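Outer envelope protein 64, mitochondrial (Arabidopsis thaliana, PDB 6HPG) probably acts as a chaperone receptor on the mitochondrial outer membrane, using this TPR domain in the Hsp90-dependent targeting of proteins to mitochondria. Local coordinates at residues E7-K12 against Y29-K34; D96-L101 against V112-L117. All blocks are in the same frame, centred on the assembly; numbering follows the deposited sequence.

Contact 1: residues E7-K12 against Y29-K34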
ATOM      1  N   GLU A   7      -3.493  -8.374 -15.250  1.00 17.18           N
ATOM      2  CA  GLU A   7      -3.330  -9.291 -14.124  1.00 17.12           C
ATOM      3  C   GLU A   7      -1.980  -9.987 -14.253  1.00 17.93           C
ATOM      4  O   GLU A   7      -1.302 -10.222 -13.272  1.00 18.77           O
ATOM      5  CB  GLU A   7      -4.445 -10.334 -14.083  1.00 17.98           C
ATOM      6  CG  GLU A   7      -4.166 -11.489 -13.111  1.00 20.46           C
ATOM      7  CD  GLU A   7      -4.079 -11.061 -11.653  1.00 19.05           C
ATOM      8  OE1 GLU A   7      -3.589 -11.831 -10.803  1.00 24.73           O
ATOM      9  OE2 GLU A   7      -4.516  -9.952 -11.328  1.00 19.98           O
ATOM     10  N   VAL A   8      -1.569 -10.274 -15.483  1.00 18.50           N
ATOM     11  CA  VAL A   8      -0.250 -10.864 -15.732  1.00 17.51           C
ATOM     12  C   VAL A   8       0.851  -9.941 -15.260  1.00 19.87           C
ATOM     13  O   VAL A   8       1.754 -10.377 -14.501  1.00 18.52           O
ATOM     14  CB  VAL A   8      -0.101 -11.332 -17.210  1.00 20.58           C
ATOM     15  CG1 VAL A   8       1.343 -11.720 -17.565  1.00 19.47           C
ATOM     16  CG2 VAL A   8      -1.049 -12.516 -17.448  1.00 21.93           C
ATOM     17  N   MET A   9       0.736  -8.660 -15.599  1.00 15.99           N
ATOM     18  CA  MET A   9       1.704  -7.671 -15.153  1.00 14.98           C
ATOM     19  C   MET A   9       1.687  -7.564 -13.604  1.00 19.19           C
ATOM     20  O   MET A   9       2.754  -7.509 -12.966  1.00 14.51           O
ATOM     21  CB  MET A   9       1.367  -6.336 -15.778  1.00 17.65           C
ATOM     22  CG  MET A   9       1.474  -6.330 -17.309  1.00 19.97           C
ATOM     23  SD  MET A   9       3.184  -6.553 -17.765  1.00 24.20           S
ATOM     24  CE  MET A   9       3.338  -8.262 -18.144  1.00 25.45           C
ATOM     25  N   LYS A  10       0.491  -7.566 -13.006  1.00 14.54           N
ATOM     26  CA  LYS A  10       0.430  -7.577 -11.573  1.00 19.60           C
ATOM     27  C   LYS A  10       1.192  -8.743 -11.000  1.00 18.67           C
ATOM     28  O   LYS A  10       2.046  -8.553 -10.108  1.00 21.94           O
ATOM     29  CB  LYS A  10      -1.008  -7.539 -11.049  1.00 22.18           C
ATOM     30  CG  LYS A  10      -1.053  -7.423  -9.519  1.00 23.52           C
ATOM     31  CD  LYS A  10      -2.240  -8.109  -8.904  1.00 23.42           C
ATOM     32  CE  LYS A  10      -2.090  -9.618  -8.975  1.00 28.31           C
ATOM     33  NZ  LYS A  10      -3.175 -10.255  -8.160  1.00 29.74           N
ATOM     34  N   GLU A  11       0.949  -9.935 -11.534  1.00 20.52           N
ATOM     35  CA  GLU A  11       1.617 -11.131 -11.011  1.00 22.64           C
ATOM     36  C   GLU A  11       3.153 -11.060 -11.166  1.00 23.81           C
ATOM     37  O   GLU A  11       3.869 -11.497 -10.282  1.00 18.87           O
ATOM     38  CB  GLU A  11       1.019 -12.402 -11.620  1.00 27.15           C
ATOM     39  CG  GLU A  11      -0.467 -12.551 -11.231  1.00 30.17           C
ATOM     40  CD  GLU A  11      -1.232 -13.625 -11.996  1.00 31.82           C
ATOM     41  OE1 GLU A  11      -0.662 -14.269 -12.900  1.00 29.80           O
ATOM     42  OE2 GLU A  11      -2.424 -13.831 -11.667  1.00 28.01           O
ATOM     43  N   LYS A  12       3.637 -10.439 -12.239  1.00 21.25           N
ATOM     44  CA  LYS A  12       5.087 -10.272 -12.496  1.00 22.64           C
ATOM     45  C   LYS A  12       5.659  -9.280 -11.493  1.00 19.77           C
ATOM     46  O   LYS A  12       6.760  -9.457 -10.942  1.00 16.68           O
ATOM     47  CB  LYS A  12       5.326  -9.768 -13.937  1.00 24.21           C
ATOM     48  CG  LYS A  12       5.861 -10.776 -14.954  1.00 33.67           C
ATOM     49  CD  LYS A  12       4.917 -11.880 -15.370  1.00 34.38           C
ATOM     50  CE  LYS A  12       5.273 -12.429 -16.749  1.00 43.92           C
ATOM     51  NZ  LYS A  12       4.978 -11.508 -17.906  1.00 47.37           N
ATOM     52  N   TYR A  29       3.923  -2.931 -12.093  1.00 14.12           N
ATOM     53  CA  TYR A  29       2.695  -2.452 -11.513  1.00 13.16           C
ATOM     54  C   TYR A  29       2.231  -1.237 -12.259  1.00 14.72           C
ATOM     55  O   TYR A  29       1.017  -1.055 -12.458  1.00 12.67           O
ATOM     56  CB  TYR A  29       2.856  -2.177 -10.023  1.00 13.56           C
ATOM     57  CG  TYR A  29       3.109  -3.395  -9.109  1.00 14.94           C
ATOM     58  CD1 TYR A  29       2.409  -4.593  -9.255  1.00 15.85           C
ATOM     59  CD2 TYR A  29       3.992  -3.307  -8.051  1.00 16.09           C
ATOM     60  CE1 TYR A  29       2.605  -5.658  -8.374  1.00 14.49           C
ATOM     61  CE2 TYR A  29       4.174  -4.349  -7.191  1.00 14.06           C
ATOM     62  CZ  TYR A  29       3.497  -5.533  -7.363  1.00 14.57           C
ATOM     63  OH  TYR A  29       3.709  -6.571  -6.454  1.00 15.65           O
ATOM     64  N   THR A  30       3.179  -0.439 -12.750  1.00 15.96           N
ATOM     65  CA  THR A  30       2.838   0.729 -13.607  1.00 16.01           C
ATOM     66  C   THR A  30       2.132   0.314 -14.896  1.00 16.84           C
ATOM     67  O   THR A  30       1.079   0.890 -15.328  1.00 15.71           O
ATOM     68  CB  THR A  30       4.101   1.568 -13.825  1.00 15.69           C
ATOM     69  OG1 THR A  30       4.486   2.054 -12.540  1.00 12.53           O
ATOM     70  CG2 THR A  30       3.913   2.772 -14.804  1.00 16.30           C
ATOM     71  N   GLU A  31       2.656  -0.733 -15.472  1.00 17.00           N
ATOM     72  CA  GLU A  31       2.065  -1.297 -16.674  1.00 21.33           C
ATOM     73  C   GLU A  31       0.695  -1.949 -16.419  1.00 20.00           C
ATOM     74  O   GLU A  31      -0.203  -1.826 -17.285  1.00 17.75           O
ATOM     75  CB  GLU A  31       3.020  -2.292 -17.309  1.00 19.41           C
ATOM     76  CG  GLU A  31       2.540  -2.927 -18.599  1.00 21.57           C
ATOM     77  CD  GLU A  31       2.505  -1.967 -19.786  1.00 22.65           C
ATOM     78  OE1 GLU A  31       2.176  -2.413 -20.914  1.00 29.96           O
ATOM     79  OE2 GLU A  31       2.845  -0.804 -19.607  1.00 22.35           O
ATOM     80  N   ALA A  32       0.591  -2.688 -15.298  1.00 18.09           N
ATOM     81  CA  ALA A  32      -0.654  -3.238 -14.804  1.00 16.88           C
ATOM     82  C   ALA A  32      -1.707  -2.169 -14.755  1.00 18.44           C
ATOM     83  O   ALA A  32      -2.821  -2.342 -15.262  1.00 18.80           O
ATOM     84  CB  ALA A  32      -0.455  -3.838 -13.414  1.00 22.17           C
ATOM     85  N   ILE A  33      -1.332  -1.030 -14.182  1.00 20.18           N
ATOM     86  CA  ILE A  33      -2.254   0.112 -13.980  1.00 20.86           C
ATOM     87  C   ILE A  33      -2.568   0.813 -15.302  1.00 21.74           C
ATOM     88  O   ILE A  33      -3.713   1.250 -15.513  1.00 22.01           O
ATOM     89  CB  ILE A  33      -1.657   1.090 -12.943  1.00 22.34           C
ATOM     90  CG1 ILE A  33      -1.726   0.462 -11.553  1.00 20.60           C
ATOM     91  CG2 ILE A  33      -2.240   2.507 -12.979  1.00 19.03           C
ATOM     92  CD1 ILE A  33      -0.864   1.241 -10.588  1.00 19.88           C
ATOM     93  N   LYS A  34      -1.572   0.920 -16.188  1.00 20.68           N
ATOM     94  CA  LYS A  34      -1.821   1.502 -17.520  1.00 21.81           C
ATOM     95  C   LYS A  34      -2.819   0.657 -18.329  1.00 20.32           C
ATOM     96  O   LYS A  34      -3.657   1.181 -19.067  1.00 22.48           O
ATOM     97  CB  LYS A  34      -0.506   1.729 -18.270  1.00 23.50           C
ATOM     98  CG  LYS A  34      -0.696   2.319 -19.663  1.00 27.94           C
ATOM     99  CD  LYS A  34       0.625   2.376 -20.368  1.00 32.49           C
ATOM    100  CE  LYS A  34       0.647   3.360 -21.528  1.00 39.40           C
ATOM    101  NZ  LYS A  34       1.556   4.510 -21.208  1.00 47.89           N
TER
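Met9 and Ala32 are the residues whose CA atoms come nearest across the contact, at 5.0 Å. The two segments run antiparallel, their axes 163° apart in direction and 7.8 Å apart at closest approach. So tight a spacing is possible because Ala32 offers a single methyl group, which points at residues 7-12.

Apolar packing forms the middle of the contact. Met9 CB lies 3.9 Å from Ala32 CB, and the same methyl also sits close to the backbone N of Lys10. Beyond CB the methionine turns aside: its CG lies beside the backbone N (chi1 -63°) and the chain bends again further out, so that SD runs alongside Glu31 and meets the aliphatic Glu31 CG at 3.8 Å. These two side chains point the same way, and the glutamate takes part through its methylene rather than its carboxylate. Phe28 and Leu35 extend the packing around Met9 along helix 22-35.

The aromatic part of the contact lies on the other flank. Tyr29 CE1 approaches the backbone O of Lys10 obliquely, at 3.4 Å, while Lys10 CG is 4.2 Å from the same Tyr29 CE1. The phenol oxygen reaches past the segment to a hydrogen bond with Asn14, which should limit movement of the ring.

The charged pair lies within residues 7-12, where Lys10 NZ forms a salt bridge to Glu7 OE1 at 3.1 Å, with weak hydrogen-bond geometry. Lys10 NZ also hydrogen-bonds the backbone of the bound peptide, and Tyr29 packs on one of its apolar side chains; this flank therefore belongs to the peptide-binding surface. Close antiparallel packing of two helices, with a small residue and an aromatic on the second, is the helix-turn-helix hairpin of a tetratricopeptide repeat, here TPR 1.

Contact 2: residues D96-L101 against V112-L117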
ATOM      1  N   ASP A  96      -4.912   7.027   9.847  1.00 23.33           N
ATOM      2  CA  ASP A  96      -4.920   5.918   8.921  1.00 22.67           C
ATOM      3  C   ASP A  96      -4.783   4.598   9.674  1.00 20.79           C
ATOM      4  O   ASP A  96      -5.504   3.645   9.365  1.00 17.25           O
ATOM      5  CB  ASP A  96      -3.784   6.009   7.911  1.00 23.66           C
ATOM      6  CG  ASP A  96      -3.987   7.047   6.861  1.00 26.84           C
ATOM      7  OD1 ASP A  96      -5.124   7.488   6.554  1.00 24.03           O
ATOM      8  OD2 ASP A  96      -2.930   7.389   6.289  1.00 26.46           O
ATOM      9  N   PHE A  97      -3.897   4.531  10.672  1.00 19.18           N
ATOM     10  CA  PHE A  97      -3.775   3.287  11.406  1.00 20.76           C
ATOM     11  C   PHE A  97      -5.115   3.027  12.175  1.00 20.59           C
ATOM     12  O   PHE A  97      -5.505   1.882  12.369  1.00 23.85           O
ATOM     13  CB  PHE A  97      -2.526   3.255  12.319  1.00 23.16           C
ATOM     14  CG  PHE A  97      -1.204   3.023  11.579  1.00 27.91           C
ATOM     15  CD1 PHE A  97      -0.952   1.830  10.895  1.00 23.80           C
ATOM     16  CD2 PHE A  97      -0.174   3.987  11.622  1.00 26.38           C
ATOM     17  CE1 PHE A  97       0.261   1.637  10.224  1.00 28.61           C
ATOM     18  CE2 PHE A  97       1.039   3.790  10.954  1.00 22.93           C
ATOM     19  CZ  PHE A  97       1.255   2.621  10.250  1.00 23.11           C
ATOM     20  N   ARG A  98      -5.824   4.088  12.577  1.00 22.07           N
ATOM     21  CA  ARG A  98      -7.101   3.920  13.305  1.00 19.86           C
ATOM     22  C   ARG A  98      -8.171   3.423  12.387  1.00 19.62           C
ATOM     23  O   ARG A  98      -8.939   2.531  12.746  1.00 16.78           O
ATOM     24  CB  ARG A  98      -7.495   5.182  14.038  1.00 20.79           C
ATOM     25  CG  ARG A  98      -6.774   5.299  15.397  1.00 22.31           C
ATOM     26  CD  ARG A  98      -6.911   6.685  15.964  1.00 23.67           C
ATOM     27  NE  ARG A  98      -6.249   6.835  17.257  1.00 23.72           N
ATOM     28  CZ  ARG A  98      -5.903   8.001  17.807  1.00 24.07           C
ATOM     29  NH1 ARG A  98      -6.154   9.157  17.202  1.00 27.74           N
ATOM     30  NH2 ARG A  98      -5.326   8.020  19.008  1.00 24.21           N
ATOM     31  N   HIS A  99      -8.191   3.955  11.158  1.00 23.95           N
ATOM     32  CA  HIS A  99      -9.164   3.512  10.197  1.00 21.86           C
ATOM     33  C   HIS A  99      -8.984   2.070   9.703  1.00 22.80           C
ATOM     34  O   HIS A  99      -9.983   1.380   9.424  1.00 21.47           O
ATOM     35  CB  HIS A  99      -9.255   4.438   8.991  1.00 24.65           C
ATOM     36  CG  HIS A  99     -10.545   4.288   8.268  1.00 26.85           C
ATOM     37  ND1 HIS A  99     -11.748   4.667   8.830  1.00 34.64           N
ATOM     38  CD2 HIS A  99     -10.842   3.750   7.065  1.00 30.27           C
ATOM     39  CE1 HIS A  99     -12.730   4.410   7.984  1.00 31.69           C
ATOM     40  NE2 HIS A  99     -12.206   3.855   6.906  1.00 33.23           N
ATOM     41  N   ALA A 100      -7.738   1.624   9.584  1.00 20.20           N
ATOM     42  CA  ALA A 100      -7.471   0.242   9.245  1.00 21.24           C
ATOM     43  C   ALA A 100      -8.101  -0.689  10.262  1.00 19.31           C
ATOM     44  O   ALA A 100      -8.535  -1.793   9.898  1.00 16.96           O
ATOM     45  CB  ALA A 100      -5.981  -0.021   9.200  1.00 23.63           C
ATOM     46  N   LEU A 101      -8.078  -0.276  11.541  1.00 23.49           N
ATOM     47  CA  LEU A 101      -8.658  -1.071  12.646  1.00 22.51           C
ATOM     48  C   LEU A 101     -10.177  -1.035  12.665  1.00 20.96           C
ATOM     49  O   LEU A 101     -10.821  -1.967  13.165  1.00 19.10           O
ATOM     50  CB  LEU A 101      -8.081  -0.655  13.999  1.00 25.49           C
ATOM     51  CG  LEU A 101      -6.627  -1.054  14.242  1.00 26.55           C
ATOM     52  CD1 LEU A 101      -6.013  -0.273  15.381  1.00 29.18           C
ATOM     53  CD2 LEU A 101      -6.423  -2.546  14.485  1.00 25.57           C
ATOM     54  N   VAL A 112       0.271  -2.338  16.750  1.00 27.46           N
ATOM     55  CA  VAL A 112       1.678  -2.048  17.065  1.00 26.69           C
ATOM     56  C   VAL A 112       1.946  -0.584  16.755  1.00 26.91           C
ATOM     57  O   VAL A 112       2.507   0.120  17.591  1.00 26.20           O
ATOM     58  CB  VAL A 112       2.677  -2.992  16.301  1.00 32.61           C
ATOM     59  CG1 VAL A 112       4.129  -2.518  16.393  1.00 29.86           C
ATOM     60  CG2 VAL A 112       2.586  -4.419  16.815  1.00 28.40           C
ATOM     61  N   ALA A 113       1.498  -0.114  15.585  1.00 28.90           N
ATOM     62  CA  ALA A 113       1.720   1.278  15.181  1.00 30.77           C
ATOM     63  C   ALA A 113       1.069   2.304  16.113  1.00 28.30           C
ATOM     64  O   ALA A 113       1.657   3.337  16.361  1.00 22.79           O
ATOM     65  CB  ALA A 113       1.213   1.528  13.764  1.00 37.28           C
ATOM     66  N   GLU A 114      -0.158   2.035  16.562  1.00 24.28           N
ATOM     67  CA  GLU A 114      -0.874   2.937  17.473  1.00 24.32           C
ATOM     68  C   GLU A 114      -0.087   3.157  18.764  1.00 23.16           C
ATOM     69  O   GLU A 114       0.108   4.293  19.187  1.00 28.81           O
ATOM     70  CB  GLU A 114      -2.259   2.379  17.815  1.00 25.06           C
ATOM     71  CG  GLU A 114      -3.335   2.617  16.760  1.00 28.26           C
ATOM     72  CD  GLU A 114      -4.715   2.233  17.275  1.00 35.62           C
ATOM     73  OE1 GLU A 114      -4.813   1.299  18.124  1.00 28.58           O
ATOM     74  OE2 GLU A 114      -5.698   2.885  16.840  1.00 32.43           O
ATOM     75  N   LYS A 115       0.388   2.062  19.343  1.00 25.55           N
ATOM     76  CA  LYS A 115       1.232   2.062  20.571  1.00 30.64           C
ATOM     77  C   LYS A 115       2.545   2.871  20.424  1.00 30.85           C
ATOM     78  O   LYS A 115       2.894   3.667  21.286  1.00 30.79           O
ATOM     79  CB  LYS A 115       1.545   0.612  20.906  1.00 32.01           C
ATOM     80  CG  LYS A 115       2.282   0.330  22.197  1.00 33.30           C
ATOM     81  CD  LYS A 115       2.032  -1.126  22.549  1.00 35.14           C
ATOM     82  CE  LYS A 115       3.215  -1.801  23.201  1.00 38.88           C
ATOM     83  NZ  LYS A 115       3.265  -1.524  24.653  1.00 36.36           N
ATOM     84  N   ARG A 116       3.247   2.672  19.318  1.00 33.16           N
ATOM     85  CA  ARG A 116       4.448   3.441  18.997  1.00 31.59           C
ATOM     86  C   ARG A 116       4.108   4.920  18.758  1.00 36.10           C
ATOM     87  O   ARG A 116       4.807   5.831  19.239  1.00 35.84           O
ATOM     88  CB  ARG A 116       5.146   2.791  17.799  1.00 31.00           C
ATOM     89  CG  ARG A 116       6.435   3.418  17.338  1.00 33.48           C
ATOM     90  CD  ARG A 116       7.046   2.658  16.155  1.00 36.87           C
ATOM     91  NE  ARG A 116       6.157   2.717  14.990  1.00 38.58           N
ATOM     92  CZ  ARG A 116       5.451   1.696  14.492  1.00 38.31           C
ATOM     93  NH1 ARG A 116       5.540   0.462  15.004  1.00 41.18           N
ATOM     94  NH2 ARG A 116       4.636   1.911  13.466  1.00 28.89           N
ATOM     95  N   LEU A 117       3.027   5.180  18.038  1.00 35.49           N
ATOM     96  CA  LEU A 117       2.640   6.576  17.764  1.00 36.18           C
ATOM     97  C   LEU A 117       2.145   7.350  19.004  1.00 44.50           C
ATOM     98  O   LEU A 117       2.277   8.575  19.051  1.00 32.48           O
ATOM     99  CB  LEU A 117       1.563   6.633  16.685  1.00 33.64           C
ATOM    100  CG  LEU A 117       2.032   6.329  15.277  1.00 34.61           C
ATOM    101  CD1 LEU A 117       0.812   6.229  14.375  1.00 27.88           C
ATOM    102  CD2 LEU A 117       3.003   7.404  14.812  1.00 36.43           C
TER
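Phe97 points at residues 112-117 and presents one ring face to Ala113, whose CB stands 3.3 Å from the ring centroid, almost directly above the centre, in a CH-pi contact. The ring reaches this position with CG beside the backbone N and anti to the carbonyl carbon (chi1 -76°). Leu117 crosses the phenylalanine at about a right angle, bringing its CD1 to 3.7 Å from Phe97 CD2. Thr82 and Glu85 of helix 74-86 also touch Phe97. A serine in place of Phe97 would probably leave the Ala113 methyl without its ring face and open a gap beside Leu117.

Next along the helix, Arg98 meets Glu114 mainly through its aliphatic part, with Arg98 CG only 3.0 Å from Glu114 OE2. Arg98 NE is 4.0 Å from Glu114 OE2, too far for a salt bridge, and the guanidinium and carboxylate planes are turned 74° apart. Any attraction between the charges is thus likely to be loose.

Leu101, one turn beyond Phe97, comes at the extended glutamate from the opposite direction and sets its CD1 3.4 Å from Glu114 OE1. The segment axes remain 9.8 Å apart at an angle of 149°, a spacing bridged by these longer side chains. This is the packing of a C-terminal helix, 108-118, against the last repeat, characteristic of TPR domains.

In the fold
Contact 1 and contact 2 lie on opposite sides of the chain's centre, their own centres 30 Å apart, and share no helix. Both join consecutive antiparallel helices and both are partly buried, with apolar centres and charged margins. Contact 1 closes the first repeat, where an alanine methyl permits close backbones and the tyrosine flank faces the bound peptide. Contact 2 instead fastens the final helix to TPR 3 across a wider spacing filled by a phenylalanine ring and a glutamate. Tyr29 and Phe97 occupy equivalent places in their repeats, and both are buried, yet the first lies beside the peptide surface while the second is packed against the terminal helix.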